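Signal recognition particle 19 kDa protein (Pyrococcus furiosus, PDB 3DLU) probably binds 7S RNA directly and helps SRP54 join the archaeal signal recognition particle, which targets nascent membrane proteins to the cytoplasmic membrane. Local coordinates at residues 3-8 and 70-75; 8-13 and 20-25; 27-32 and 90-95; 44-49 and 86-91. All coordinates share one frame; numbering follows the deposited sequence.

Contact 1. Residues 3-8 and 70-75; sequences RFVVWP and FGMIVL
Val6 and Ile73 face each other as a hydrogen-bonded antiparallel pair, with Val6 N giving a nearly straight bond to Ile73 O at 2.7 Å and Ile73 N answering to Val6 O. Phe4 and Leu75 repeat the pattern: Leu75 N meets Phe4 O at 2.9 Å, and Phe4 N returns a bond to Leu75 O. The side chains of these two pairs line the tight face. There Val6 CG2, anti to its carbonyl carbon, leans across the ladder to reach Leu75 CD1 at 3.7 Å. The strands belong to the three-stranded antiparallel sheet of SRP19, where 68-76 is the central strand between 3-6 and 47-56, and helices 34-43 and 81-100 pack on the face bearing Val6, Ile73 and Leu75. On the other face Val5 and Met72 make a single methyl contact, crossing at about a right angle, with Val5 CG2 3.8 Å from Met72 CE, and a second subunit packs on Val5 and Trp7. Looser is the Arg3 end, partly exposed, where Arg3 CG lies against Val74 CG1 at 3.7 Å while the guanidinium carries on to a salt bridge with Glu76. At the far end pairing gives way to Pro8, whose CD lies 3.3 Å from Gly71 O, a buried carbonyl with no hydrogen-bond partner.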
loop_
_atom_site.group_PDB
_atom_site.type_symbol
_atom_site.label_atom_id
_atom_site.label_comp_id
_atom_site.label_asym_id
_atom_site.label_seq_id
_atom_site.Cartn_x
_atom_site.Cartn_y
_atom_site.Cartn_z
ATOM N N ARG A 3 -18.507 10.103 2.693
ATOM C CA ARG A 3 -17.177 9.585 2.443
ATOM C C ARG A 3 -17.285 8.200 1.796
ATOM O O ARG A 3 -18.102 7.385 2.206
ATOM C CB ARG A 3 -16.421 9.504 3.767
ATOM C CG ARG A 3 -14.973 9.122 3.664
ATOM C CD ARG A 3 -14.352 9.132 5.061
ATOM N NE ARG A 3 -14.245 10.484 5.606
ATOM C CZ ARG A 3 -13.434 10.813 6.611
ATOM N NH1 ARG A 3 -12.668 9.885 7.171
ATOM N NH2 ARG A 3 -13.375 12.068 7.048
ATOM N N PHE A 4 -16.482 7.945 0.768
ATOM C CA PHE A 4 -16.500 6.642 0.105
ATOM C C PHE A 4 -15.190 6.388 -0.617
ATOM O O PHE A 4 -14.379 7.298 -0.797
ATOM C CB PHE A 4 -17.682 6.530 -0.877
ATOM C CG PHE A 4 -17.739 7.651 -1.878
ATOM C CD1 PHE A 4 -18.538 8.763 -1.650
ATOM C CD2 PHE A 4 -16.972 7.608 -3.031
ATOM C CE1 PHE A 4 -18.578 9.809 -2.563
ATOM C CE2 PHE A 4 -17.003 8.655 -3.954
ATOM C CZ PHE A 4 -17.807 9.753 -3.721
ATOM N N VAL A 5 -14.993 5.145 -1.038
ATOM C CA VAL A 5 -13.802 4.767 -1.767
ATOM C C VAL A 5 -14.035 4.898 -3.275
ATOM O O VAL A 5 -15.132 4.649 -3.769
ATOM C CB VAL A 5 -13.376 3.317 -1.419
ATOM C CG1 VAL A 5 -14.457 2.314 -1.836
ATOM C CG2 VAL A 5 -12.045 2.978 -2.064
ATOM N N VAL A 6 -13.001 5.330 -3.983
ATOM C CA VAL A 6 -12.963 5.246 -5.440
ATOM C C VAL A 6 -11.857 4.280 -5.840
ATOM O O VAL A 6 -10.689 4.437 -5.466
ATOM C CB VAL A 6 -12.751 6.615 -6.096
ATOM C CG1 VAL A 6 -12.649 6.474 -7.629
ATOM C CG2 VAL A 6 -13.894 7.568 -5.723
ATOM N N TRP A 7 -12.238 3.250 -6.580
ATOM C CA TRP A 7 -11.292 2.278 -7.087
ATOM C C TRP A 7 -11.200 2.564 -8.602
ATOM O O TRP A 7 -12.228 2.585 -9.285
ATOM C CB TRP A 7 -11.816 0.868 -6.748
ATOM C CG TRP A 7 -11.034 -0.259 -7.343
ATOM C CD1 TRP A 7 -9.681 -0.433 -7.298
ATOM C CD2 TRP A 7 -11.564 -1.395 -8.039
ATOM N NE1 TRP A 7 -9.331 -1.601 -7.952
ATOM C CE2 TRP A 7 -10.472 -2.208 -8.410
ATOM C CE3 TRP A 7 -12.856 -1.799 -8.392
ATOM C CZ2 TRP A 7 -10.635 -3.408 -9.120
ATOM C CZ3 TRP A 7 -13.016 -2.993 -9.098
ATOM C CH2 TRP A 7 -11.906 -3.776 -9.454
ATOM N N PRO A 8 -9.995 2.872 -9.114
ATOM C CA PRO A 8 -9.890 3.375 -10.495
ATOM C C PRO A 8 -10.608 2.493 -11.528
ATOM O O PRO A 8 -11.153 3.011 -12.503
ATOM C CB PRO A 8 -8.377 3.379 -10.743
ATOM C CG PRO A 8 -7.801 3.658 -9.372
ATOM C CD PRO A 8 -8.675 2.824 -8.454
ATOM N N PHE A 70 -1.771 -0.079 -9.062
ATOM C CA PHE A 70 -2.907 -0.553 -8.284
ATOM C C PHE A 70 -3.150 0.505 -7.230
ATOM O O PHE A 70 -2.196 1.063 -6.710
ATOM C CB PHE A 70 -2.538 -1.868 -7.611
ATOM C CG PHE A 70 -2.021 -2.897 -8.563
ATOM C CD1 PHE A 70 -0.699 -2.874 -8.978
ATOM C CD2 PHE A 70 -2.864 -3.875 -9.067
ATOM C CE1 PHE A 70 -0.227 -3.816 -9.859
ATOM C CE2 PHE A 70 -2.395 -4.823 -9.949
ATOM C CZ PHE A 70 -1.076 -4.793 -10.348
ATOM N N GLY A 71 -4.401 0.813 -6.921
ATOM C CA GLY A 71 -4.629 1.896 -5.981
ATOM C C GLY A 71 -6.061 2.115 -5.563
ATOM O O GLY A 71 -6.972 1.401 -6.000
ATOM N N MET A 72 -6.253 3.107 -4.700
ATOM C CA MET A 72 -7.581 3.489 -4.234
ATOM C C MET A 72 -7.521 4.869 -3.630
ATOM O O MET A 72 -6.456 5.330 -3.195
ATOM C CB MET A 72 -8.137 2.495 -3.203
ATOM C CG MET A 72 -7.406 2.503 -1.848
ATOM S SD MET A 72 -8.048 3.653 -0.599
ATOM C CE MET A 72 -9.135 2.570 0.383
ATOM N N ILE A 73 -8.659 5.542 -3.629
ATOM C CA ILE A 73 -8.748 6.896 -3.103
ATOM C C ILE A 73 -9.961 6.930 -2.205
ATOM O O ILE A 73 -11.017 6.424 -2.571
ATOM C CB ILE A 73 -8.951 7.961 -4.220
ATOM C CG1 ILE A 73 -7.864 7.879 -5.302
ATOM C CG2 ILE A 73 -8.970 9.358 -3.613
ATOM C CD1 ILE A 73 -8.152 6.884 -6.419
ATOM N N VAL A 74 -9.815 7.502 -1.017
ATOM C CA VAL A 74 -10.965 7.779 -0.181
ATOM C C VAL A 74 -11.251 9.263 -0.334
ATOM O O VAL A 74 -10.350 10.089 -0.198
ATOM C CB VAL A 74 -10.673 7.457 1.302
ATOM C CG1 VAL A 74 -11.869 7.826 2.152
ATOM C CG2 VAL A 74 -10.331 5.964 1.463
ATOM N N LEU A 75 -12.513 9.577 -0.641
ATOM C CA LEU A 75 -12.962 10.935 -0.920
ATOM C C LEU A 75 -14.215 11.304 -0.119
ATOM O O LEU A 75 -14.944 10.430 0.339
ATOM C CB LEU A 75 -13.287 11.074 -2.413
ATOM C CG LEU A 75 -12.171 10.925 -3.444
ATOM C CD1 LEU A 75 -12.747 10.970 -4.856
ATOM C CD2 LEU A 75 -11.116 12.011 -3.250
#

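Contact 2. Residues 8-13 and 20-25; sequences PSELDS and GRIVPR
Glu10 and Arg21 bring their CA atoms to 4.1 Å where two stretches of one long loop meet, a short 3-10 turn at 8-10 and an irregular run from 20 to 25. Glu10 O takes the main bond, from Ile22 N at 2.8 Å, and a weak second one from Val23 N. Close by, Gly20 O receives the CA-H of Glu10. Among the side chains, Glu10 and Ile22 run side by side in the same direction, Ile22 CD1 lying 3.7 Å from Glu10 CG, while the Glu10 carboxylate goes on to a salt bridge with Lys81. Arg21 stretches past the turn with its CD 3.3 Å from Asp12 O, then bends at chi3 (49°), bringing NH1 to Val23 O at 3.0 Å, in the guanidinium plane. Arg25 CB sits over one face of that group, and Arg21 NE bonds to Leu15 O. Replacing Arg21 with an alanine would probably leave the carbonyls of Val23 and Leu15 without these donors and the loop less firmly held in its curl. Leu11 CB touches Val23 CG2 at 4.2 Å, and both residues pack onto helix 81-100, against Ala89 and Leu85 respectively; Pro8, at the start of the turn, rests on helix 34-43.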
loop_
_atom_site.group_PDB
_atom_site.type_symbol
_atom_site.label_atom_id
_atom_site.label_comp_id
_atom_site.label_asym_id
_atom_site.label_seq_id
_atom_site.Cartn_x
_atom_site.Cartn_y
_atom_site.Cartn_z
ATOM N N PRO A 8 -9.995 2.872 -9.114
ATOM C CA PRO A 8 -9.890 3.375 -10.495
ATOM C C PRO A 8 -10.608 2.493 -11.528
ATOM O O PRO A 8 -11.153 3.011 -12.503
ATOM C CB PRO A 8 -8.377 3.379 -10.743
ATOM C CG PRO A 8 -7.801 3.658 -9.372
ATOM C CD PRO A 8 -8.675 2.824 -8.454
ATOM N N SER A 9 -10.620 1.181 -11.333
ATOM C CA SER A 9 -11.316 0.310 -12.299
ATOM C C SER A 9 -12.804 0.617 -12.447
ATOM O O SER A 9 -13.406 0.320 -13.482
ATOM C CB SER A 9 -11.115 -1.172 -11.944
ATOM O OG SER A 9 -9.739 -1.498 -12.057
ATOM N N GLU A 10 -13.395 1.219 -11.417
ATOM C CA GLU A 10 -14.812 1.589 -11.456
ATOM C C GLU A 10 -15.142 2.529 -12.617
ATOM O O GLU A 10 -16.259 2.531 -13.109
ATOM C CB GLU A 10 -15.242 2.226 -10.123
ATOM C CG GLU A 10 -15.249 1.223 -8.952
ATOM C CD GLU A 10 -15.339 1.906 -7.589
ATOM O OE1 GLU A 10 -15.076 3.121 -7.504
ATOM O OE2 GLU A 10 -15.661 1.221 -6.597
ATOM N N LEU A 11 -14.161 3.311 -13.065
ATOM C CA LEU A 11 -14.410 4.260 -14.139
ATOM C C LEU A 11 -13.476 4.048 -15.341
ATOM O O LEU A 11 -13.133 5.001 -16.041
ATOM C CB LEU A 11 -14.308 5.698 -13.616
ATOM C CG LEU A 11 -12.989 6.142 -12.986
ATOM C CD1 LEU A 11 -12.646 7.593 -13.397
ATOM C CD2 LEU A 11 -13.045 6.020 -11.465
ATOM N N ASP A 12 -13.078 2.795 -15.571
ATOM C CA ASP A 12 -12.097 2.465 -16.598
ATOM C C ASP A 12 -12.820 1.848 -17.805
ATOM O O ASP A 12 -13.339 0.720 -17.738
ATOM C CB ASP A 12 -11.065 1.487 -16.020
ATOM C CG ASP A 12 -9.899 1.195 -16.968
ATOM O OD1 ASP A 12 -9.971 1.516 -18.176
ATOM O OD2 ASP A 12 -8.897 0.612 -16.488
ATOM N N SER A 13 -12.854 2.599 -18.900
ATOM C CA SER A 13 -13.594 2.196 -20.103
ATOM C C SER A 13 -12.996 0.972 -20.772
ATOM O O SER A 13 -13.625 0.359 -21.640
ATOM C CB SER A 13 -13.648 3.360 -21.104
ATOM O OG SER A 13 -12.348 3.731 -21.501
ATOM N N GLY A 20 -15.262 -4.860 -13.098
ATOM C CA GLY A 20 -15.263 -3.814 -12.090
ATOM C C GLY A 20 -15.822 -2.467 -12.491
ATOM O O GLY A 20 -16.106 -1.655 -11.622
ATOM N N ARG A 21 -15.993 -2.216 -13.789
ATOM C CA ARG A 21 -16.508 -0.921 -14.217
ATOM C C ARG A 21 -17.956 -0.686 -13.780
ATOM O O ARG A 21 -18.828 -1.558 -13.947
ATOM C CB ARG A 21 -16.362 -0.706 -15.738
ATOM C CG ARG A 21 -16.991 0.619 -16.186
ATOM C CD ARG A 21 -16.630 1.018 -17.612
ATOM N NE ARG A 21 -16.833 -0.076 -18.544
ATOM C CZ ARG A 21 -18.016 -0.427 -19.051
ATOM N NH1 ARG A 21 -19.120 0.229 -18.720
ATOM N NH2 ARG A 21 -18.090 -1.452 -19.888
ATOM N N ILE A 22 -18.180 0.484 -13.193
ATOM C CA ILE A 22 -19.482 0.905 -12.698
ATOM C C ILE A 22 -20.173 1.805 -13.704
ATOM O O ILE A 22 -21.337 1.604 -14.035
ATOM C CB ILE A 22 -19.352 1.730 -11.387
ATOM C CG1 ILE A 22 -18.667 0.919 -10.292
ATOM C CG2 ILE A 22 -20.712 2.224 -10.922
ATOM C CD1 ILE A 22 -18.952 1.423 -8.897
ATOM N N VAL A 23 -19.454 2.808 -14.189
ATOM C CA VAL A 23 -20.092 3.849 -14.995
ATOM C C VAL A 23 -20.190 3.434 -16.472
ATOM O O VAL A 23 -19.451 2.568 -16.914
ATOM C CB VAL A 23 -19.375 5.187 -14.847
ATOM C CG1 VAL A 23 -19.175 5.513 -13.363
ATOM C CG2 VAL A 23 -18.052 5.137 -15.531
ATOM N N PRO A 24 -21.119 4.042 -17.224
ATOM C CA PRO A 24 -21.233 3.707 -18.648
ATOM C C PRO A 24 -19.915 3.920 -19.375
ATOM O O PRO A 24 -19.152 4.842 -19.058
ATOM C CB PRO A 24 -22.298 4.687 -19.159
ATOM C CG PRO A 24 -23.112 5.009 -17.939
ATOM C CD PRO A 24 -22.143 5.008 -16.790
ATOM N N ARG A 25 -19.665 3.070 -20.361
ATOM C CA ARG A 25 -18.376 3.037 -21.025
ATOM C C ARG A 25 -17.978 4.374 -21.651
ATOM O O ARG A 25 -16.812 4.740 -21.605
ATOM C CB ARG A 25 -18.333 1.921 -22.074
ATOM C CG ARG A 25 -16.934 1.624 -22.577
ATOM C CD ARG A 25 -16.942 0.540 -23.653
ATOM N NE ARG A 25 -17.614 1.029 -24.854
ATOM C CZ ARG A 25 -17.460 0.512 -26.066
ATOM N NH1 ARG A 25 -16.648 -0.519 -26.252
ATOM N NH2 ARG A 25 -18.106 1.045 -27.097
#

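Contact 3. Residues 27-32 and 90-95; sequences IAVESP and QKIREF
Arg93 reaches off helix 81-100 to bond two successive carbonyls of the loop, NH1 to Ile27 O at 2.9 Å and NH2 to Ala28 O at 2.8 Å. Both acceptors lie near the guanidinium plane, yet each carbonyl is approached from above its own plane. A third bond comes from within the helix: Gln90 OE1 takes NH1 at 2.9 Å, one turn back. The bend at chi3 (-71°) turns the end of the extended arginine chain back along the helix to reach these partners. Apolar packing accompanies the polar grip. Val29 CG1 lies over one face of the guanidinium, offset toward its rim and 3.6 Å from Arg93 NH2, while Val29 CG2 meets Ile92 CG2 at 4.0 Å, the two side chains crossing at about a right angle. Further along, Pro32 CB touches Ile92 CD1 at 4.1 Å, and Ile92 also packs on Glu36 and Ala40 of helix 34-43. With a leucine in place of Arg93, the Ile27 and Ala28 carbonyls would probably lose these donors and Gln90 its partner, freeing its amide to turn. Because the guanidinium grips main-chain oxygens and no carboxylate across the contact, the polar link follows the course of the backbone, with the Val29 and Ile92 methyls packed beside it.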
loop_
_atom_site.group_PDB
_atom_site.type_symbol
_atom_site.label_atom_id
_atom_site.label_comp_id
_atom_site.label_asym_id
_atom_site.label_seq_id
_atom_site.Cartn_x
_atom_site.Cartn_y
_atom_site.Cartn_z
ATOM N N ILE A 27 -18.741 7.349 -20.609
ATOM C CA ILE A 27 -18.349 8.299 -19.561
ATOM C C ILE A 27 -16.977 7.921 -18.981
ATOM O O ILE A 27 -16.108 8.784 -18.799
ATOM C CB ILE A 27 -19.421 8.409 -18.461
ATOM C CG1 ILE A 27 -20.710 9.006 -19.034
ATOM C CG2 ILE A 27 -18.926 9.276 -17.287
ATOM C CD1 ILE A 27 -21.932 8.755 -18.161
ATOM N N ALA A 28 -16.798 6.628 -18.710
ATOM C CA ALA A 28 -15.510 6.078 -18.297
ATOM C C ALA A 28 -14.409 6.510 -19.263
ATOM O O ALA A 28 -14.677 6.797 -20.441
ATOM C CB ALA A 28 -15.595 4.551 -18.247
ATOM N N VAL A 29 -13.177 6.546 -18.760
ATOM C CA VAL A 29 -12.003 6.868 -19.561
ATOM C C VAL A 29 -11.028 5.701 -19.537
ATOM O O VAL A 29 -11.099 4.838 -18.654
ATOM C CB VAL A 29 -11.280 8.135 -19.076
ATOM C CG1 VAL A 29 -12.184 9.370 -19.211
ATOM C CG2 VAL A 29 -10.755 7.940 -17.625
ATOM N N GLU A 30 -10.119 5.656 -20.510
ATOM C CA GLU A 30 -9.157 4.560 -20.549
ATOM C C GLU A 30 -8.103 4.702 -19.449
ATOM O O GLU A 30 -7.483 5.749 -19.307
ATOM C CB GLU A 30 -8.475 4.462 -21.925
ATOM N N SER A 31 -7.922 3.638 -18.666
ATOM C CA SER A 31 -6.846 3.568 -17.678
ATOM C C SER A 31 -6.700 4.832 -16.830
ATOM O O SER A 31 -5.660 5.472 -16.867
ATOM C CB SER A 31 -5.512 3.284 -18.372
ATOM O OG SER A 31 -5.653 2.226 -19.307
ATOM N N PRO A 32 -7.741 5.192 -16.069
ATOM C CA PRO A 32 -7.627 6.397 -15.239
ATOM C C PRO A 32 -6.569 6.141 -14.187
ATOM O O PRO A 32 -6.613 5.088 -13.562
ATOM C CB PRO A 32 -8.996 6.515 -14.558
ATOM C CG PRO A 32 -9.707 5.260 -14.792
ATOM C CD PRO A 32 -9.013 4.471 -15.873
ATOM N N GLN A 90 -15.545 12.416 -16.342
ATOM C CA GLN A 90 -15.687 13.468 -17.343
ATOM C C GLN A 90 -14.653 14.579 -17.142
ATOM O O GLN A 90 -14.167 15.165 -18.107
ATOM C CB GLN A 90 -17.122 14.001 -17.390
ATOM C CG GLN A 90 -17.392 15.015 -18.519
ATOM C CD GLN A 90 -17.094 14.487 -19.929
ATOM O OE1 GLN A 90 -16.956 13.286 -20.151
ATOM N NE2 GLN A 90 -17.013 15.400 -20.888
ATOM N N LYS A 91 -14.283 14.836 -15.889
ATOM C CA LYS A 91 -13.237 15.806 -15.604
ATOM C C LYS A 91 -11.874 15.313 -16.110
ATOM O O LYS A 91 -11.080 16.096 -16.646
ATOM C CB LYS A 91 -13.189 16.102 -14.103
ATOM C CG LYS A 91 -12.079 17.047 -13.696
ATOM C CD LYS A 91 -12.290 18.438 -14.276
ATOM C CE LYS A 91 -13.704 18.928 -14.023
ATOM N NZ LYS A 91 -13.824 20.366 -14.417
ATOM N N ILE A 92 -11.604 14.021 -15.948
ATOM C CA ILE A 92 -10.356 13.455 -16.443
ATOM C C ILE A 92 -10.301 13.546 -17.977
ATOM O O ILE A 92 -9.256 13.869 -18.552
ATOM C CB ILE A 92 -10.157 12.002 -15.976
ATOM C CG1 ILE A 92 -9.963 11.957 -14.455
ATOM C CG2 ILE A 92 -8.950 11.370 -16.684
ATOM C CD1 ILE A 92 -9.865 10.518 -13.902
ATOM N N ARG A 93 -11.427 13.282 -18.633
ATOM C CA ARG A 93 -11.504 13.429 -20.086
ATOM C C ARG A 93 -11.139 14.858 -20.492
ATOM O O ARG A 93 -10.398 15.080 -21.453
ATOM C CB ARG A 93 -12.907 13.076 -20.593
ATOM C CG ARG A 93 -13.164 13.401 -22.077
ATOM C CD ARG A 93 -14.458 12.728 -22.576
ATOM N NE ARG A 93 -14.264 11.285 -22.691
ATOM C CZ ARG A 93 -14.750 10.397 -21.829
ATOM N NH1 ARG A 93 -15.513 10.802 -20.814
ATOM N NH2 ARG A 93 -14.477 9.110 -21.987
ATOM N N GLU A 94 -11.671 15.822 -19.758
ATOM C CA GLU A 94 -11.389 17.223 -20.030
ATOM C C GLU A 94 -9.904 17.563 -19.834
ATOM O O GLU A 94 -9.302 18.205 -20.706
ATOM C CB GLU A 94 -12.308 18.115 -19.194
ATOM C CG GLU A 94 -11.996 19.589 -19.248
ATOM C CD GLU A 94 -12.747 20.379 -18.178
ATOM O OE1 GLU A 94 -12.395 21.555 -17.942
ATOM O OE2 GLU A 94 -13.685 19.822 -17.571
ATOM N N PHE A 95 -9.308 17.136 -18.714
ATOM C CA PHE A 95 -7.863 17.327 -18.489
ATOM C C PHE A 95 -7.068 16.759 -19.651
ATOM O O PHE A 95 -6.106 17.358 -20.114
ATOM C CB PHE A 95 -7.353 16.561 -17.255
ATOM C CG PHE A 95 -7.870 17.061 -15.946
ATOM C CD1 PHE A 95 -8.210 18.387 -15.771
ATOM C CD2 PHE A 95 -7.979 16.188 -14.866
ATOM C CE1 PHE A 95 -8.669 18.841 -14.545
ATOM C CE2 PHE A 95 -8.439 16.630 -13.639
ATOM C CZ PHE A 95 -8.784 17.961 -13.476
#

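Contact 4. Residues 44-49 and 86-91; sequences LKFKVI and KLIAQK
Leu44 and Ile88 have the closest backbones here, with CA atoms 7.6 Å apart, and no hydrogen bond links the turn leading into strand 47-56 to helix 81-100, so the contact is made by apolar packing. Leu44 points at the helix and divides its branches: CD1 settles 3.7 Å from Ile88 CG1 and also rests on Leu87 CB at 3.9 Å, beside the helical backbone, whereas CD2 goes to the aliphatic part of Lys91, 4.0 Å from its CE. These two side chains run antiparallel alongside one another. Two bends in the lysine chain, at chi2 (66°) and chi3 (49°), bring CE against Leu44 while the ammonium group goes on to a salt bridge with Glu94. Lys45 takes positive phi (71°) as helix 34-43 ends in a Schellman motif, and Leu44 and Phe46, on either side of it in sequence, both point toward helix 81-100. In this small alpha-beta fold the contact lies where the two helices and the edge strand 47-56 come together. One face of the Phe46 ring is covered by Leu44 CB, 3.8 Å above the ring plane and over its centre. The ring's far end meets the helix: CZ approaches Leu87 CD1 at 4.1 Å, a methyl near the ring plane at its edge, and CE2 lies 4.0 Å from Ile88 CG1. Tyr79 packs on both Phe46 and Leu87, Ala41 of helix 34-43 touches the Phe46 side chain, and Ile88 continues inward to Leu75 of the central strand.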
loop_
_atom_site.group_PDB
_atom_site.type_symbol
_atom_site.label_atom_id
_atom_site.label_comp_id
_atom_site.label_asym_id
_atom_site.label_seq_id
_atom_site.Cartn_x
_atom_site.Cartn_y
_atom_site.Cartn_z
ATOM N N LEU A 44 -13.034 19.271 -8.655
ATOM C CA LEU A 44 -14.475 19.169 -8.402
ATOM C C LEU A 44 -14.851 19.621 -6.988
ATOM O O LEU A 44 -16.031 19.597 -6.619
ATOM C CB LEU A 44 -14.961 17.728 -8.613
ATOM C CG LEU A 44 -14.868 17.254 -10.073
ATOM C CD1 LEU A 44 -14.950 15.736 -10.180
ATOM C CD2 LEU A 44 -15.947 17.932 -10.918
ATOM N N LYS A 45 -13.840 20.010 -6.218
ATOM C CA LYS A 45 -14.013 20.469 -4.830
ATOM C C LYS A 45 -14.393 19.339 -3.877
ATOM O O LYS A 45 -15.061 19.563 -2.869
ATOM C CB LYS A 45 -15.056 21.578 -4.726
ATOM C CG LYS A 45 -14.966 22.632 -5.801
ATOM C CD LYS A 45 -14.127 23.809 -5.437
ATOM C CE LYS A 45 -14.670 25.035 -6.165
ATOM N NZ LYS A 45 -13.752 26.184 -6.102
ATOM N N PHE A 46 -13.988 18.122 -4.203
ATOM C CA PHE A 46 -14.193 17.015 -3.290
ATOM C C PHE A 46 -13.032 17.066 -2.317
ATOM O O PHE A 46 -12.010 17.688 -2.600
ATOM C CB PHE A 46 -14.197 15.669 -4.026
ATOM C CG PHE A 46 -15.310 15.513 -5.035
ATOM C CD1 PHE A 46 -16.398 16.374 -5.048
ATOM C CD2 PHE A 46 -15.285 14.464 -5.940
ATOM C CE1 PHE A 46 -17.427 16.214 -5.970
ATOM C CE2 PHE A 46 -16.318 14.289 -6.871
ATOM C CZ PHE A 46 -17.382 15.162 -6.886
ATOM N N LYS A 47 -13.177 16.448 -1.159
ATOM C CA LYS A 47 -12.061 16.428 -0.227
ATOM C C LYS A 47 -11.386 15.069 -0.300
ATOM O O LYS A 47 -12.059 14.044 -0.239
ATOM C CB LYS A 47 -12.541 16.719 1.195
ATOM C CG LYS A 47 -11.416 16.712 2.211
ATOM C CD LYS A 47 -11.918 17.098 3.590
ATOM C CE LYS A 47 -10.750 17.362 4.536
ATOM N NZ LYS A 47 -11.206 17.575 5.937
ATOM N N VAL A 48 -10.064 15.069 -0.455
ATOM C CA VAL A 48 -9.291 13.831 -0.497
ATOM C C VAL A 48 -8.811 13.423 0.897
ATOM O O VAL A 48 -8.097 14.173 1.569
ATOM C CB VAL A 48 -8.101 13.949 -1.461
ATOM C CG1 VAL A 48 -7.342 12.647 -1.535
ATOM C CG2 VAL A 48 -8.598 14.357 -2.845
ATOM N N ILE A 49 -9.217 12.225 1.303
ATOM C CA ILE A 49 -8.972 11.684 2.642
ATOM C C ILE A 49 -7.771 10.723 2.677
ATOM O O ILE A 49 -6.915 10.811 3.568
ATOM C CB ILE A 49 -10.240 10.962 3.161
ATOM C CG1 ILE A 49 -11.445 11.918 3.179
ATOM C CG2 ILE A 49 -10.009 10.321 4.528
ATOM C CD1 ILE A 49 -11.195 13.216 3.956
ATOM N N LYS A 86 -18.995 9.581 -12.205
ATOM C CA LYS A 86 -19.237 10.173 -13.534
ATOM C C LYS A 86 -18.580 11.557 -13.658
ATOM O O LYS A 86 -17.934 11.868 -14.667
ATOM C CB LYS A 86 -20.738 10.260 -13.825
ATOM C CG LYS A 86 -21.413 8.892 -14.022
ATOM C CD LYS A 86 -22.933 9.033 -14.000
ATOM C CE LYS A 86 -23.614 7.679 -14.076
ATOM N NZ LYS A 86 -25.068 7.793 -13.794
ATOM N N LEU A 87 -18.732 12.391 -12.631
ATOM C CA LEU A 87 -18.133 13.720 -12.649
ATOM C C LEU A 87 -16.620 13.615 -12.763
ATOM O O LEU A 87 -15.985 14.375 -13.496
ATOM C CB LEU A 87 -18.491 14.491 -11.377
ATOM C CG LEU A 87 -19.941 14.963 -11.280
ATOM C CD1 LEU A 87 -20.236 15.383 -9.843
ATOM C CD2 LEU A 87 -20.147 16.124 -12.249
ATOM N N ILE A 88 -16.043 12.677 -12.015
ATOM C CA ILE A 88 -14.600 12.478 -12.023
ATOM C C ILE A 88 -14.117 12.018 -13.398
ATOM O O ILE A 88 -13.144 12.561 -13.933
ATOM C CB ILE A 88 -14.181 11.465 -10.945
ATOM C CG1 ILE A 88 -14.289 12.119 -9.572
ATOM C CG2 ILE A 88 -12.745 10.970 -11.178
ATOM C CD1 ILE A 88 -14.107 11.133 -8.414
ATOM N N ALA A 89 -14.807 11.030 -13.968
ATOM C CA ALA A 89 -14.448 10.515 -15.289
ATOM C C ALA A 89 -14.473 11.632 -16.339
ATOM O O ALA A 89 -13.519 11.798 -17.124
ATOM C CB ALA A 89 -15.386 9.367 -15.693
ATOM N N GLN A 90 -15.545 12.416 -16.342
ATOM C CA GLN A 90 -15.687 13.468 -17.343
ATOM C C GLN A 90 -14.653 14.579 -17.142
ATOM O O GLN A 90 -14.167 15.165 -18.107
ATOM C CB GLN A 90 -17.122 14.001 -17.390
ATOM C CG GLN A 90 -17.392 15.015 -18.519
ATOM C CD GLN A 90 -17.094 14.487 -19.929
ATOM O OE1 GLN A 90 -16.956 13.286 -20.151
ATOM N NE2 GLN A 90 -17.013 15.400 -20.888
ATOM N N LYS A 91 -14.283 14.836 -15.889
ATOM C CA LYS A 91 -13.237 15.806 -15.604
ATOM C C LYS A 91 -11.874 15.313 -16.110
ATOM O O LYS A 91 -11.080 16.096 -16.646
ATOM C CB LYS A 91 -13.189 16.102 -14.103
ATOM C CG LYS A 91 -12.079 17.047 -13.696
ATOM C CD LYS A 91 -12.290 18.438 -14.276
ATOM C CE LYS A 91 -13.704 18.928 -14.023
ATOM N NZ LYS A 91 -13.824 20.366 -14.417
#

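How the contacts relate
Contacts 3 and 4 share Gln90 and Lys91 on helix 81-100, with centres about 11 Å apart; Ala89 of contact 4 packs against contact 3, its CB 3.2 Å from Ile27 O. Contact 4 joins contact 1 through the sheet: Ile49 N probably bonds to Val74 O at 2.8 Å, and Leu75 packs on Val48. Contact 2 follows directly from contact 1 through the shared Pro8, and Trp7 CZ3 rests 3.8 Å from Gly20 CA. The same loop then ties contact 2 to contact 3, centres about 10 Å apart, by probable bonds from Ser13 N to Val29 O and Ser31 N to Asp12 OD1. Contacts 1 and 3 lie on opposite sides of the chain's centre.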